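Local structure of HTH tetR-type domain-containing protein (Streptomyces coelicolor A3, 3IUV) at residues 94-98 with 152-156. The protein probably binds DNA through a helix-turn-helix domain and acts as a TetR-family transcription regulator, though its target genes and any ligand are unknown. Residues are numbered along the deposited sequence; the frame is centred on the assembly and turned at random.
Sequences LGEWL and LDGIC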
loop_
_atom_site.group_PDB
_atom_site.type_symbol
_atom_site.label_atom_id
_atom_site.label_comp_id
_atom_site.label_asym_id
_atom_site.label_seq_id
_atom_site.Cartn_x
_atom_site.Cartn_y
_atom_site.Cartn_z
ATOM N N LEU A 94 -11.182 -8.409 9.032
ATOM C CA LEU A 94 -9.859 -8.614 8.473
ATOM C C LEU A 94 -9.505 -10.093 8.274
ATOM O O LEU A 94 -8.921 -10.456 7.256
ATOM C CB LEU A 94 -8.800 -7.945 9.348
ATOM C CG LEU A 94 -8.537 -6.467 9.095
ATOM C CD1 LEU A 94 -7.073 -6.171 9.414
ATOM C CD2 LEU A 94 -8.858 -6.122 7.647
ATOM N N GLY A 95 -9.838 -10.942 9.243
ATOM C CA GLY A 95 -9.594 -12.377 9.109
ATOM C C GLY A 95 -10.279 -12.958 7.881
ATOM O O GLY A 95 -9.711 -13.783 7.177
ATOM N N GLU A 96 -11.505 -12.518 7.609
ATOM C CA GLU A 96 -12.239 -12.990 6.439
ATOM C C GLU A 96 -11.696 -12.400 5.142
ATOM O O GLU A 96 -11.318 -13.136 4.231
ATOM C CB GLU A 96 -13.723 -12.671 6.578
ATOM C CG GLU A 96 -14.386 -13.412 7.714
ATOM C CD GLU A 96 -15.801 -12.947 7.972
ATOM O OE1 GLU A 96 -16.529 -12.642 7.002
ATOM O OE2 GLU A 96 -16.188 -12.901 9.154
ATOM N N TRP A 97 -11.665 -11.071 5.068
ATOM C CA TRP A 97 -11.140 -10.344 3.908
ATOM C C TRP A 97 -9.798 -10.887 3.427
ATOM O O TRP A 97 -9.419 -10.686 2.272
ATOM C CB TRP A 97 -10.990 -8.868 4.274
ATOM C CG TRP A 97 -10.450 -7.959 3.197
ATOM C CD1 TRP A 97 -9.352 -7.148 3.289
ATOM C CD2 TRP A 97 -11.005 -7.738 1.887
ATOM N NE1 TRP A 97 -9.184 -6.445 2.119
ATOM C CE2 TRP A 97 -10.182 -6.785 1.246
ATOM C CE3 TRP A 97 -12.109 -8.255 1.199
ATOM C CZ2 TRP A 97 -10.436 -6.339 -0.059
ATOM C CZ3 TRP A 97 -12.354 -7.812 -0.099
ATOM C CH2 TRP A 97 -11.521 -6.865 -0.712
ATOM N N LEU A 98 -9.079 -11.567 4.314
ATOM C CA LEU A 98 -7.774 -12.117 3.964
ATOM C C LEU A 98 -7.802 -13.644 3.715
ATOM O O LEU A 98 -7.281 -14.120 2.704
ATOM C CB LEU A 98 -6.708 -11.698 4.996
ATOM C CG LEU A 98 -6.492 -10.182 5.200
ATOM C CD1 LEU A 98 -5.834 -9.895 6.541
ATOM C CD2 LEU A 98 -5.699 -9.522 4.061
ATOM N N LEU A 152 -5.867 -1.014 9.705
ATOM C CA LEU A 152 -6.400 -2.049 8.827
ATOM C C LEU A 152 -5.512 -2.207 7.597
ATOM O O LEU A 152 -5.002 -3.296 7.319
ATOM C CB LEU A 152 -7.835 -1.758 8.413
ATOM C CG LEU A 152 -8.889 -2.081 9.489
ATOM C CD1 LEU A 152 -9.024 -0.965 10.513
ATOM C CD2 LEU A 152 -10.258 -2.355 8.874
ATOM N N ASP A 153 -5.319 -1.113 6.874
ATOM C CA ASP A 153 -4.462 -1.111 5.693
ATOM C C ASP A 153 -3.053 -1.602 5.974
ATOM O O ASP A 153 -2.529 -2.442 5.247
ATOM C CB ASP A 153 -4.396 0.287 5.078
ATOM C CG ASP A 153 -5.110 0.374 3.746
ATOM O OD1 ASP A 153 -5.387 -0.684 3.134
ATOM O OD2 ASP A 153 -5.390 1.509 3.314
ATOM N N GLY A 154 -2.438 -1.071 7.023
ATOM C CA GLY A 154 -1.106 -1.488 7.450
ATOM C C GLY A 154 -1.023 -2.979 7.701
ATOM O O GLY A 154 -0.302 -3.702 7.006
ATOM N N ILE A 155 -1.772 -3.444 8.693
ATOM C CA ILE A 155 -1.893 -4.877 8.954
ATOM C C ILE A 155 -2.083 -5.656 7.640
ATOM O O ILE A 155 -1.331 -6.577 7.356
ATOM C CB ILE A 155 -3.035 -5.176 9.983
ATOM C CG1 ILE A 155 -2.597 -4.759 11.395
ATOM C CG2 ILE A 155 -3.467 -6.658 9.948
ATOM C CD1 ILE A 155 -3.752 -4.561 12.436
ATOM N N CYS A 156 -3.062 -5.281 6.826
ATOM C CA CYS A 156 -3.264 -6.004 5.575
ATOM C C CYS A 156 -2.014 -5.942 4.733
ATOM O O CYS A 156 -1.540 -6.964 4.218
ATOM C CB CYS A 156 -4.436 -5.451 4.782
ATOM S SG CYS A 156 -5.990 -5.643 5.643
#
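Leu94 reaches from helix 86-98 into the face of helix 142-161 and divides its two methyls among three residues there. CD1 lies 3.7 Å from Ile155 CG2, the methyl branch that stands anti to the backbone N of Ile155 and is thereby turned to the incoming leucine. CD2 meets Cys156 SG at 3.5 Å and, less closely, Leu152 CD2 at 4.2 Å. One turn on, Trp97 presents an edge rather than a face to the same sulfur: SG lies 5.5 Å from the centroid of the five-membered ring, 89° off the ring normal, and CD1 is the indole atom nearest to it in a loose sulfur-aromatic contact. Phe69 packs edge-to-face with this indole, and Val105 of helix 103-117 also touches it. Leu98 ends the row, its CD2 4.2 Å from Cys156 SG, so that residues from successive turns gather around one thiol. With SG anti to its carbonyl carbon and beside the backbone N (chi1 -64°), Cys156 directs the sulfur toward helix 86-98. The local axes approach to 11.5 Å at a crossing angle of -46°, a separation bridged mainly by side chains. Tyr166, from a loop, touches Leu94, Leu98 and Ile155, while Tyr109 of helix 103-117 lies against Cys156, closing this buried part of the all-helical C-terminal domain. No hydrogen bond or salt bridge joins the two segments; aliphatic branches, a thiol and an indole edge meet through dispersion and the hydrophobic effect, which implies cohesion by shape and burial rather than by directional bonds.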